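Local coordinates for protein glycerol dehydrogenase (Schizosaccharomyces pombe, PDB 1TA9) that catalyses the NAD(+)-dependent oxidation of glycerol to dihydroxyacetone at a zinc-dependent active site, so that the yeast can assimilate glycerol, at residues 147-152 with 163-168; 183-188 with 209-214; 390-393 with 398-401; 199-204 with 317-322. All coordinates share one frame; numbering follows the deposited sequence.

Contact 1: residues 147-152 with 163-168; sequences QVIIGV and YIAHSM
Ile-149, on strand 148-153 of the parallel sheet, packs against Ile-164, Ala-165 and Met-168 at the C-terminal end of helix 155-167. Strand, helix and the next strand, 172-176, form a beta-alpha-beta unit of the nucleotide-binding domain of an iron-containing alcohol dehydrogenase, and this contact sets the returning helix down on its own strand. The two backbones are closest where the CA atoms of Ile-149 and Ala-165 lie 5.7 Å apart. From there the isoleucine side chain does the reaching. Its CB already touches the methyl of the alanine, with Ile-149 CB 3.9 Å from Ala-165 CB. One bond further on, CG1 settles on the helix backbone itself, Ile-149 CG1 lying 3.7 Å from Ala-165 CA; so close a seat is possible because the alanine carries nothing beyond CB. CG1 stands anti to the carbonyl carbon (chi1 -54°), and a second turn about CB-CG1 (chi2 -63°) folds CD1 round toward Ile-164 and Met-168. On the first it meets the branch methyl, Ile-149 CD1 to Ile-164 CG2 being 4.1 Å, and the two isoleucine side chains cross at about a right angle. No hydrogen bond spans the contact, which is purely apolar and buried. Strand 93-98 neighbours the same isoleucine through Val-95, while Ile-164 leans on Leu-138 of helix 132-139. Met-168, the first residue to leave the helical conformation, finishes the seat: its thioether sulfur SD lies 4.2 Å from Ile-149 CD1.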
loop_
_atom_site.group_PDB
_atom_site.type_symbol
_atom_site.label_atom_id
_atom_site.label_comp_id
_atom_site.label_asym_id
_atom_site.label_seq_id
_atom_site.Cartn_x
_atom_site.Cartn_y
_atom_site.Cartn_z
ATOM N N GLN B 147 -40.819 -41.022 -15.840
ATOM C CA GLN B 147 -40.758 -39.572 -15.997
ATOM C C GLN B 147 -39.368 -38.964 -15.824
ATOM O O GLN B 147 -39.103 -37.863 -16.312
ATOM C CB GLN B 147 -41.702 -38.903 -15.001
ATOM C CG GLN B 147 -43.159 -39.311 -15.122
ATOM C CD GLN B 147 -44.010 -38.667 -14.047
ATOM O OE1 GLN B 147 -43.843 -38.944 -12.860
ATOM N NE2 GLN B 147 -44.921 -37.793 -14.457
ATOM N N VAL B 148 -38.484 -39.667 -15.126
ATOM C CA VAL B 148 -37.146 -39.144 -14.891
ATOM C C VAL B 148 -36.158 -40.254 -14.550
ATOM O O VAL B 148 -36.533 -41.292 -14.004
ATOM C CB VAL B 148 -37.163 -38.111 -13.735
ATOM C CG1 VAL B 148 -37.554 -38.798 -12.428
ATOM C CG2 VAL B 148 -35.802 -37.445 -13.600
ATOM N N ILE B 149 -34.893 -40.025 -14.883
ATOM C CA ILE B 149 -33.837 -40.987 -14.610
ATOM C C ILE B 149 -32.955 -40.405 -13.511
ATOM O O ILE B 149 -32.416 -39.310 -13.661
ATOM C CB ILE B 149 -32.964 -41.235 -15.861
ATOM C CG1 ILE B 149 -33.845 -41.635 -17.050
ATOM C CG2 ILE B 149 -31.935 -42.319 -15.571
ATOM C CD1 ILE B 149 -34.601 -42.929 -16.857
ATOM N N ILE B 150 -32.813 -41.138 -12.410
ATOM C CA ILE B 150 -31.999 -40.683 -11.291
ATOM C C ILE B 150 -30.736 -41.527 -11.135
ATOM O O ILE B 150 -30.811 -42.720 -10.827
ATOM C CB ILE B 150 -32.785 -40.754 -9.966
ATOM C CG1 ILE B 150 -34.128 -40.037 -10.115
ATOM C CG2 ILE B 150 -31.969 -40.122 -8.846
ATOM C CD1 ILE B 150 -35.004 -40.116 -8.874
ATOM N N GLY B 151 -29.583 -40.902 -11.349
ATOM C CA GLY B 151 -28.315 -41.597 -11.210
ATOM C C GLY B 151 -27.678 -41.262 -9.874
ATOM O O GLY B 151 -27.461 -40.090 -9.562
ATOM N N VAL B 152 -27.373 -42.285 -9.080
ATOM C CA VAL B 152 -26.773 -42.074 -7.767
ATOM C C VAL B 152 -25.424 -42.780 -7.650
ATOM O O VAL B 152 -25.352 -44.004 -7.749
ATOM C CB VAL B 152 -27.701 -42.607 -6.645
ATOM C CG1 VAL B 152 -27.176 -42.171 -5.281
ATOM C CG2 VAL B 152 -29.121 -42.114 -6.858
ATOM N N TYR B 163 -26.898 -40.650 -20.220
ATOM C CA TYR B 163 -27.061 -41.325 -21.501
ATOM C C TYR B 163 -28.480 -41.864 -21.653
ATOM O O TYR B 163 -29.155 -41.595 -22.646
ATOM C CB TYR B 163 -26.061 -42.477 -21.619
ATOM C CG TYR B 163 -26.250 -43.318 -22.863
ATOM C CD1 TYR B 163 -25.829 -42.858 -24.112
ATOM C CD2 TYR B 163 -26.878 -44.560 -22.795
ATOM C CE1 TYR B 163 -26.031 -43.620 -25.266
ATOM C CE2 TYR B 163 -27.085 -45.327 -23.939
ATOM C CZ TYR B 163 -26.659 -44.852 -25.170
ATOM O OH TYR B 163 -26.861 -45.613 -26.300
ATOM N N ILE B 164 -28.930 -42.628 -20.664
ATOM C CA ILE B 164 -30.267 -43.211 -20.702
ATOM C C ILE B 164 -31.350 -42.136 -20.780
ATOM O O ILE B 164 -32.280 -42.239 -21.580
ATOM C CB ILE B 164 -30.509 -44.102 -19.463
ATOM C CG1 ILE B 164 -29.497 -45.249 -19.459
ATOM C CG2 ILE B 164 -31.938 -44.641 -19.466
ATOM C CD1 ILE B 164 -29.521 -46.096 -18.202
ATOM N N ALA B 165 -31.222 -41.103 -19.953
ATOM C CA ALA B 165 -32.192 -40.014 -19.938
ATOM C C ALA B 165 -32.256 -39.338 -21.305
ATOM O O ALA B 165 -33.337 -39.032 -21.815
ATOM C CB ALA B 165 -31.818 -38.995 -18.862
ATOM N N HIS B 166 -31.091 -39.102 -21.899
ATOM C CA HIS B 166 -31.039 -38.473 -23.210
ATOM C C HIS B 166 -31.679 -39.395 -24.241
ATOM O O HIS B 166 -32.434 -38.949 -25.101
ATOM C CB HIS B 166 -29.593 -38.180 -23.608
ATOM C CG HIS B 166 -29.456 -37.611 -24.985
ATOM N ND1 HIS B 166 -29.971 -36.381 -25.338
ATOM C CD2 HIS B 166 -28.882 -38.113 -26.104
ATOM C CE1 HIS B 166 -29.720 -36.151 -26.614
ATOM N NE2 HIS B 166 -29.061 -37.187 -27.102
ATOM N N SER B 167 -31.375 -40.684 -24.145
ATOM C CA SER B 167 -31.923 -41.670 -25.072
ATOM C C SER B 167 -33.448 -41.757 -24.993
ATOM O O SER B 167 -34.107 -42.113 -25.969
ATOM C CB SER B 167 -31.310 -43.038 -24.795
ATOM N N MET B 168 -34.008 -41.427 -23.834
ATOM C CA MET B 168 -35.455 -41.489 -23.648
ATOM C C MET B 168 -36.121 -40.114 -23.668
ATOM O O MET B 168 -37.317 -39.992 -23.408
ATOM C CB MET B 168 -35.776 -42.194 -22.329
ATOM C CG MET B 168 -35.237 -43.614 -22.242
ATOM S SD MET B 168 -35.648 -44.437 -20.690
ATOM C CE MET B 168 -37.312 -44.965 -21.026
#

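Contact 2: residues 183-188 with 209-214; sequences AATSSL and NLIFID
Ala-184 and Thr-185 meet a single side chain of strand 210-214, Ile-211. At Ala-183 the carbonyl closes a type I beta turn: Ser-186 N reaches Ala-183 O at 3.1 Å, and Ser-186 OG binds the same oxygen at 3.0 Å from the same face of the carbonyl plane, so two bonds of one residue hold the turn shut. Ala-184 then offers its methyl, with CB 4.2 Å from Ile-211 CG1, and its carbonyl, with O 3.7 Å from Ile-211 CD1. This turn lies in the loop that leaves strand 172-176 of the parallel nucleotide-binding sheet; Ser-186 at its end, and Leu-188 at the start of strand 188-192, probably bind NAD(+). Thr-185 follows with its methyl turned to the strand, CG2 standing 3.6 Å from Ile-211 CG1, and the two side chains cross at about a right angle. CD1 of the isoleucine bends under the turn (chi2 50°) and comes to 3.8 Å from Thr-185 CA. Replacing Ile-211 by an alanine would probably open a gap beneath the turn and leave the methyls of Ala-184 and Thr-185 without their partner. Beyond the turn, Ser-186 O takes a hydrogen bond from Lys-162 NZ, and Ser-187 OG is bonded to Glu-307.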
loop_
_atom_site.group_PDB
_atom_site.type_symbol
_atom_site.label_atom_id
_atom_site.label_comp_id
_atom_site.label_asym_id
_atom_site.label_seq_id
_atom_site.Cartn_x
_atom_site.Cartn_y
_atom_site.Cartn_z
ATOM N N ALA B 183 -17.716 -33.457 -12.747
ATOM C CA ALA B 183 -18.482 -34.022 -13.854
ATOM C C ALA B 183 -19.998 -33.960 -13.655
ATOM O O ALA B 183 -20.754 -33.889 -14.623
ATOM C CB ALA B 183 -18.057 -35.467 -14.089
ATOM N N ALA B 184 -20.434 -33.977 -12.400
ATOM C CA ALA B 184 -21.857 -33.972 -12.074
ATOM C C ALA B 184 -22.750 -33.004 -12.856
ATOM O O ALA B 184 -23.736 -33.412 -13.465
ATOM C CB ALA B 184 -22.032 -33.739 -10.567
ATOM N N THR B 185 -22.403 -31.726 -12.854
ATOM C CA THR B 185 -23.225 -30.719 -13.520
ATOM C C THR B 185 -23.069 -30.574 -15.025
ATOM O O THR B 185 -23.878 -29.895 -15.656
ATOM C CB THR B 185 -22.950 -29.319 -12.948
ATOM O OG1 THR B 185 -21.657 -28.886 -13.392
ATOM C CG2 THR B 185 -22.980 -29.341 -11.423
ATOM N N SER B 186 -22.053 -31.201 -15.606
ATOM C CA SER B 186 -21.789 -31.029 -17.031
ATOM C C SER B 186 -22.644 -31.775 -18.044
ATOM O O SER B 186 -23.266 -32.798 -17.746
ATOM C CB SER B 186 -20.318 -31.327 -17.325
ATOM O OG SER B 186 -20.077 -32.719 -17.328
ATOM N N SER B 187 -22.638 -31.238 -19.258
ATOM C CA SER B 187 -23.373 -31.794 -20.384
ATOM C C SER B 187 -22.437 -32.718 -21.148
ATOM O O SER B 187 -22.761 -33.174 -22.244
ATOM C CB SER B 187 -23.822 -30.674 -21.320
ATOM O OG SER B 187 -24.481 -29.645 -20.611
ATOM N N LEU B 188 -21.270 -32.978 -20.570
ATOM C CA LEU B 188 -20.274 -33.829 -21.212
ATOM C C LEU B 188 -20.288 -35.256 -20.693
ATOM O O LEU B 188 -20.870 -35.561 -19.654
ATOM C CB LEU B 188 -18.861 -33.278 -20.999
ATOM C CG LEU B 188 -18.547 -31.786 -21.111
ATOM C CD1 LEU B 188 -17.034 -31.622 -21.147
ATOM C CD2 LEU B 188 -19.167 -31.196 -22.357
ATOM N N ASN B 209 -30.733 -31.927 -15.375
ATOM C CA ASN B 209 -31.694 -31.004 -14.794
ATOM C C ASN B 209 -31.460 -30.647 -13.333
ATOM O O ASN B 209 -31.607 -29.488 -12.942
ATOM C CB ASN B 209 -33.101 -31.556 -14.999
ATOM C CG ASN B 209 -33.373 -31.888 -16.455
ATOM O OD1 ASN B 209 -32.873 -32.885 -16.982
ATOM N ND2 ASN B 209 -34.145 -31.040 -17.120
ATOM N N LEU B 210 -31.089 -31.636 -12.530
ATOM C CA LEU B 210 -30.837 -31.406 -11.116
ATOM C C LEU B 210 -29.616 -32.161 -10.619
ATOM O O LEU B 210 -29.443 -33.338 -10.926
ATOM C CB LEU B 210 -32.047 -31.849 -10.276
ATOM C CG LEU B 210 -31.842 -31.996 -8.758
ATOM C CD1 LEU B 210 -31.673 -30.635 -8.105
ATOM C CD2 LEU B 210 -33.043 -32.719 -8.150
ATOM N N ILE B 211 -28.759 -31.464 -9.878
ATOM C CA ILE B 211 -27.596 -32.091 -9.255
ATOM C C ILE B 211 -28.021 -32.059 -7.788
ATOM O O ILE B 211 -28.262 -30.992 -7.227
ATOM C CB ILE B 211 -26.296 -31.293 -9.482
ATOM C CG1 ILE B 211 -25.669 -31.665 -10.836
ATOM C CG2 ILE B 211 -25.277 -31.666 -8.416
ATOM C CD1 ILE B 211 -26.602 -31.627 -12.023
ATOM N N PHE B 212 -28.131 -33.238 -7.189
ATOM C CA PHE B 212 -28.623 -33.399 -5.823
ATOM C C PHE B 212 -27.543 -34.062 -4.975
ATOM O O PHE B 212 -27.161 -35.204 -5.229
ATOM C CB PHE B 212 -29.891 -34.264 -5.908
ATOM C CG PHE B 212 -30.685 -34.354 -4.635
ATOM C CD1 PHE B 212 -30.774 -33.282 -3.760
ATOM C CD2 PHE B 212 -31.402 -35.513 -4.349
ATOM C CE1 PHE B 212 -31.570 -33.362 -2.612
ATOM C CE2 PHE B 212 -32.196 -35.602 -3.212
ATOM C CZ PHE B 212 -32.280 -34.524 -2.340
ATOM N N ILE B 213 -27.058 -33.341 -3.968
ATOM C CA ILE B 213 -25.981 -33.849 -3.119
ATOM C C ILE B 213 -26.318 -33.913 -1.640
ATOM O O ILE B 213 -26.726 -32.915 -1.047
ATOM C CB ILE B 213 -24.716 -32.966 -3.252
ATOM C CG1 ILE B 213 -24.317 -32.841 -4.720
ATOM C CG2 ILE B 213 -23.566 -33.560 -2.430
ATOM C CD1 ILE B 213 -23.173 -31.874 -4.954
ATOM N N ASP B 214 -26.131 -35.087 -1.043
ATOM C CA ASP B 214 -26.371 -35.263 0.384
ATOM C C ASP B 214 -24.982 -35.229 1.021
ATOM O O ASP B 214 -24.185 -36.150 0.850
ATOM C CB ASP B 214 -27.066 -36.602 0.651
ATOM C CG ASP B 214 -27.415 -36.804 2.122
ATOM O OD1 ASP B 214 -28.460 -37.436 2.405
ATOM O OD2 ASP B 214 -26.647 -36.348 2.995
#

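Contact 3: residues 390-393 with 398-401; sequences ATLR and IHNM
Ile-398 lays its branch methyl beneath the end of helix 381-391, CG2 lying 3.4 Å from Thr-391 O and 3.9 Å from Leu-392 CD2. The longer branch of Ile-398 runs anti to the backbone N (chi1 -170°) and brings Ile-398 CD1 to 3.9 Å from the threonine methyl, Thr-391 CG2. Thr-391 and Ile-398 cross at about a right angle, and the threonine hydroxyl turns back to its own helix, bonding Val-387 O. The same CG2 sits under the imidazole of the next residue, 4.0 Å from the plane of the His-399 ring and over its centre. The polar half of the contact is made at the ring edge. His-399 NE2 donates to Arg-393 O at 2.8 Å, an oxygen lying in the ring plane, though the nitrogen stands well above the plane of that carbonyl; a second, weak bond runs from NE2 to Leu-392 O at 3.0 Å. The two segments flank the short loop that links helix 381-391 to the 3-10 segment that includes 398-400, and helices 313-322 and 407-428 pack against the side chains of Thr-391 and Ile-398 through Ala-316 and Ile-410. Because one N-H is shared between two carbonyls, neither bond is straight, with angles at the hydrogen of 135° to Arg-393 O and 133° to Leu-392 O. The sharing implies that NE2 carries a proton, and that two carbonyls beyond the last helical turn have a donor to face.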
loop_
_atom_site.group_PDB
_atom_site.type_symbol
_atom_site.label_atom_id
_atom_site.label_comp_id
_atom_site.label_asym_id
_atom_site.label_seq_id
_atom_site.Cartn_x
_atom_site.Cartn_y
_atom_site.Cartn_z
ATOM N N ALA B 390 -0.377 -37.873 -27.460
ATOM C CA ALA B 390 -1.772 -38.079 -27.066
ATOM C C ALA B 390 -2.399 -36.755 -26.636
ATOM O O ALA B 390 -3.554 -36.464 -26.948
ATOM C CB ALA B 390 -1.850 -39.086 -25.919
ATOM N N THR B 391 -1.625 -35.958 -25.912
ATOM C CA THR B 391 -2.086 -34.663 -25.428
ATOM C C THR B 391 -2.437 -33.714 -26.570
ATOM O O THR B 391 -3.391 -32.940 -26.478
ATOM C CB THR B 391 -1.000 -33.993 -24.563
ATOM O OG1 THR B 391 -0.720 -34.819 -23.425
ATOM C CG2 THR B 391 -1.454 -32.614 -24.092
ATOM N N LEU B 392 -1.671 -33.789 -27.653
ATOM C CA LEU B 392 -1.875 -32.897 -28.786
ATOM C C LEU B 392 -2.808 -33.375 -29.897
ATOM O O LEU B 392 -2.840 -32.778 -30.974
ATOM C CB LEU B 392 -0.512 -32.519 -29.377
ATOM C CG LEU B 392 0.363 -31.685 -28.430
ATOM C CD1 LEU B 392 1.809 -31.695 -28.901
ATOM C CD2 LEU B 392 -0.175 -30.261 -28.356
ATOM N N ARG B 393 -3.567 -34.437 -29.646
ATOM C CA ARG B 393 -4.499 -34.930 -30.655
ATOM C C ARG B 393 -5.463 -33.806 -31.046
ATOM O O ARG B 393 -5.820 -32.960 -30.221
ATOM C CB ARG B 393 -5.254 -36.153 -30.124
ATOM C CG ARG B 393 -4.381 -37.409 -30.095
ATOM C CD ARG B 393 -5.055 -38.602 -29.432
ATOM N NE ARG B 393 -6.310 -38.971 -30.076
ATOM C CZ ARG B 393 -7.513 -38.726 -29.567
ATOM N NH1 ARG B 393 -8.598 -39.099 -30.231
ATOM N NH2 ARG B 393 -7.635 -38.115 -28.392
ATOM N N ILE B 398 -6.292 -28.748 -25.353
ATOM C CA ILE B 398 -5.086 -27.927 -25.319
ATOM C C ILE B 398 -5.052 -26.942 -26.496
ATOM O O ILE B 398 -4.414 -25.894 -26.421
ATOM C CB ILE B 398 -3.807 -28.809 -25.318
ATOM C CG1 ILE B 398 -2.578 -27.944 -25.039
ATOM C CG2 ILE B 398 -3.651 -29.528 -26.659
ATOM C CD1 ILE B 398 -1.337 -28.746 -24.718
ATOM N N HIS B 399 -5.767 -27.267 -27.568
ATOM C CA HIS B 399 -5.791 -26.401 -28.740
ATOM C C HIS B 399 -6.576 -25.107 -28.534
ATOM O O HIS B 399 -6.594 -24.245 -29.412
ATOM C CB HIS B 399 -6.332 -27.183 -29.936
ATOM C CG HIS B 399 -5.517 -28.395 -30.262
ATOM N ND1 HIS B 399 -4.203 -28.316 -30.669
ATOM C CD2 HIS B 399 -5.807 -29.714 -30.176
ATOM C CE1 HIS B 399 -3.718 -29.536 -30.818
ATOM N NE2 HIS B 399 -4.671 -30.402 -30.525
ATOM N N ASN B 400 -7.226 -24.967 -27.378
ATOM C CA ASN B 400 -7.971 -23.740 -27.081
ATOM C C ASN B 400 -6.986 -22.640 -26.696
ATOM O O ASN B 400 -7.315 -21.456 -26.741
ATOM C CB ASN B 400 -8.966 -23.949 -25.928
ATOM C CG ASN B 400 -10.165 -24.788 -26.331
ATOM O OD1 ASN B 400 -10.672 -24.666 -27.444
ATOM N ND2 ASN B 400 -10.634 -25.634 -25.416
ATOM N N MET B 401 -5.775 -23.037 -26.312
ATOM C CA MET B 401 -4.744 -22.075 -25.924
ATOM C C MET B 401 -4.149 -21.400 -27.156
ATOM O O MET B 401 -3.930 -22.042 -28.188
ATOM C CB MET B 401 -3.632 -22.773 -25.130
ATOM C CG MET B 401 -4.085 -23.315 -23.786
ATOM S SD MET B 401 -2.807 -24.219 -22.890
ATOM C CE MET B 401 -1.764 -22.877 -22.292
#

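Contact 4: residues 199-204 with 317-322; sequences QKYSFY and IHNGMT
With CG anti to the carbonyl carbon in both residues (chi1 -70° in Tyr-201, -64° in Asn-319), a phenol and an amide come together between the two-stranded antiparallel sheet, 188-192 with 198-203, and helix 313-322. The strand carries a classic beta bulge just before the tyrosine, where Gln-199 and Lys-200 both face Ile-191. Tyr-201 OH lies 3.4 Å from Asn-319 ND2, with ring and amide planes 58° apart. A water also joins the two groups: it is 2.6 Å from Tyr-201 OH and donates to Asn-319 OD1 at 3.0 Å. The amide is also held from its own helix and from outside, since His-318 ND1 gives a hydrogen bond to OD1 and ND2 is bonded to Glu-396. Glycerol lies about 4 Å and the zinc ion about 7 Å from the tyrosine side chain, and His-315 of the same helix is a zinc ligand, so the contact borders the active site. A leucine in place of Asn-319 would probably leave His-318 ND1 and Glu-396 without their mate and break the water's link from the tyrosine to the helix. The histidine bond misses the lone pairs of OD1: His-318 ND1 stands 2.9 Å from Asn-319 OD1, above the amide plane, while OD1 lies in the plane of the imidazole.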
loop_
_atom_site.group_PDB
_atom_site.type_symbol
_atom_site.label_atom_id
_atom_site.label_comp_id
_atom_site.label_asym_id
_atom_site.label_seq_id
_atom_site.Cartn_x
_atom_site.Cartn_y
_atom_site.Cartn_z
ATOM N N GLN B 199 -10.777 -41.140 -25.420
ATOM C CA GLN B 199 -11.053 -41.073 -26.851
ATOM C C GLN B 199 -11.502 -39.678 -27.278
ATOM O O GLN B 199 -10.889 -39.058 -28.150
ATOM C CB GLN B 199 -12.115 -42.106 -27.226
ATOM N N LYS B 200 -12.574 -39.184 -26.663
ATOM C CA LYS B 200 -13.092 -37.858 -26.992
ATOM C C LYS B 200 -14.186 -37.413 -26.025
ATOM O O LYS B 200 -14.598 -38.169 -25.148
ATOM C CB LYS B 200 -13.630 -37.852 -28.421
ATOM N N TYR B 201 -14.644 -36.175 -26.189
ATOM C CA TYR B 201 -15.702 -35.624 -25.352
ATOM C C TYR B 201 -17.025 -35.635 -26.103
ATOM O O TYR B 201 -17.104 -35.172 -27.241
ATOM C CB TYR B 201 -15.394 -34.177 -24.954
ATOM C CG TYR B 201 -14.256 -34.015 -23.978
ATOM C CD1 TYR B 201 -14.277 -34.656 -22.738
ATOM C CD2 TYR B 201 -13.161 -33.210 -24.287
ATOM C CE1 TYR B 201 -13.232 -34.500 -21.832
ATOM C CE2 TYR B 201 -12.113 -33.049 -23.390
ATOM C CZ TYR B 201 -12.154 -33.697 -22.167
ATOM O OH TYR B 201 -11.109 -33.551 -21.288
ATOM N N SER B 202 -18.061 -36.165 -25.463
ATOM C CA SER B 202 -19.387 -36.200 -26.064
ATOM C C SER B 202 -20.197 -35.104 -25.376
ATOM O O SER B 202 -20.129 -34.952 -24.154
ATOM C CB SER B 202 -20.035 -37.564 -25.839
ATOM N N PHE B 203 -20.951 -34.337 -26.155
ATOM C CA PHE B 203 -21.755 -33.254 -25.599
ATOM C C PHE B 203 -23.254 -33.497 -25.743
ATOM O O PHE B 203 -23.725 -33.959 -26.781
ATOM C CB PHE B 203 -21.411 -31.927 -26.283
ATOM C CG PHE B 203 -19.997 -31.468 -26.063
ATOM C CD1 PHE B 203 -18.924 -32.210 -26.544
ATOM C CD2 PHE B 203 -19.738 -30.280 -25.387
ATOM C CE1 PHE B 203 -17.610 -31.775 -26.356
ATOM C CE2 PHE B 203 -18.428 -29.834 -25.194
ATOM C CZ PHE B 203 -17.364 -30.584 -25.680
ATOM N N TYR B 204 -23.998 -33.193 -24.688
ATOM C CA TYR B 204 -25.444 -33.332 -24.718
ATOM C C TYR B 204 -25.982 -31.934 -24.991
ATOM O O TYR B 204 -25.353 -30.941 -24.627
ATOM C CB TYR B 204 -25.960 -33.860 -23.380
ATOM C CG TYR B 204 -25.653 -35.322 -23.156
ATOM C CD1 TYR B 204 -26.221 -36.304 -23.971
ATOM C CD2 TYR B 204 -24.792 -35.729 -22.137
ATOM C CE1 TYR B 204 -25.940 -37.655 -23.778
ATOM C CE2 TYR B 204 -24.502 -37.078 -21.934
ATOM C CZ TYR B 204 -25.081 -38.034 -22.759
ATOM O OH TYR B 204 -24.801 -39.367 -22.567
ATOM N N ILE B 317 -3.509 -33.024 -20.784
ATOM C CA ILE B 317 -2.356 -33.717 -20.224
ATOM C C ILE B 317 -2.828 -34.900 -19.384
ATOM O O ILE B 317 -2.204 -35.963 -19.393
ATOM C CB ILE B 317 -1.502 -32.757 -19.373
ATOM C CG1 ILE B 317 -0.930 -31.666 -20.281
ATOM C CG2 ILE B 317 -0.379 -33.518 -18.679
ATOM C CD1 ILE B 317 -0.303 -30.513 -19.548
ATOM N N HIS B 318 -3.932 -34.713 -18.666
ATOM C CA HIS B 318 -4.497 -35.788 -17.858
ATOM C C HIS B 318 -4.842 -36.964 -18.772
ATOM O O HIS B 318 -4.563 -38.118 -18.443
ATOM C CB HIS B 318 -5.754 -35.306 -17.126
ATOM C CG HIS B 318 -6.715 -36.405 -16.778
ATOM N ND1 HIS B 318 -7.551 -36.983 -17.709
ATOM C CD2 HIS B 318 -6.968 -37.034 -15.605
ATOM C CE1 HIS B 318 -8.278 -37.919 -17.126
ATOM N NE2 HIS B 318 -7.944 -37.971 -15.849
ATOM N N ASN B 319 -5.436 -36.663 -19.924
ATOM C CA ASN B 319 -5.813 -37.704 -20.876
ATOM C C ASN B 319 -4.583 -38.380 -21.476
ATOM O O ASN B 319 -4.587 -39.587 -21.717
ATOM C CB ASN B 319 -6.684 -37.120 -21.992
ATOM C CG ASN B 319 -8.007 -36.589 -21.478
ATOM O OD1 ASN B 319 -8.516 -37.051 -20.457
ATOM N ND2 ASN B 319 -8.581 -35.630 -22.192
ATOM N N GLY B 320 -3.531 -37.602 -21.711
ATOM C CA GLY B 320 -2.314 -38.172 -22.264
ATOM C C GLY B 320 -1.649 -39.115 -21.275
ATOM O O GLY B 320 -1.137 -40.169 -21.655
ATOM N N MET B 321 -1.662 -38.731 -19.999
ATOM C CA MET B 321 -1.059 -39.526 -18.927
ATOM C C MET B 321 -1.657 -40.920 -18.819
ATOM O O MET B 321 -0.950 -41.890 -18.548
ATOM C CB MET B 321 -1.239 -38.832 -17.576
ATOM C CG MET B 321 -0.416 -37.579 -17.365
ATOM S SD MET B 321 -0.794 -36.848 -15.748
ATOM C CE MET B 321 -1.738 -35.414 -16.226
ATOM N N THR B 322 -2.966 -41.015 -19.008
ATOM C CA THR B 322 -3.643 -42.298 -18.909
ATOM C C THR B 322 -3.030 -43.296 -19.881
ATOM O O THR B 322 -3.091 -44.505 -19.662
ATOM C CB THR B 322 -5.143 -42.158 -19.213
ATOM O OG1 THR B 322 -5.326 -41.891 -20.608
ATOM C CG2 THR B 322 -5.742 -41.015 -18.402
HETATM O O HOH W 1 -10.662 -35.290 -19.413
#

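In the fold
From the N terminus, contact 1 comes first and closes the short strand-to-helix span of one beta-alpha-beta unit. Contact 2 follows in series, with its centre 12 Å away, and brings the loop after strand 172-176 back to strand 210-214 of the same parallel sheet. Contact 4 opens inside the span of contact 2 and closes far beyond it, so the two cross; it ties the small antiparallel sheet to helix 313-322 in the helical part of the chain. Tyr-204 also packs on Tyr-163 and His-166, joining 199-204 to contact 1. Contact 3, in series after contact 4, closes a short loop after helix 381-391, and its Arg-393 NH1 bonds Gln-199 O of contact 4.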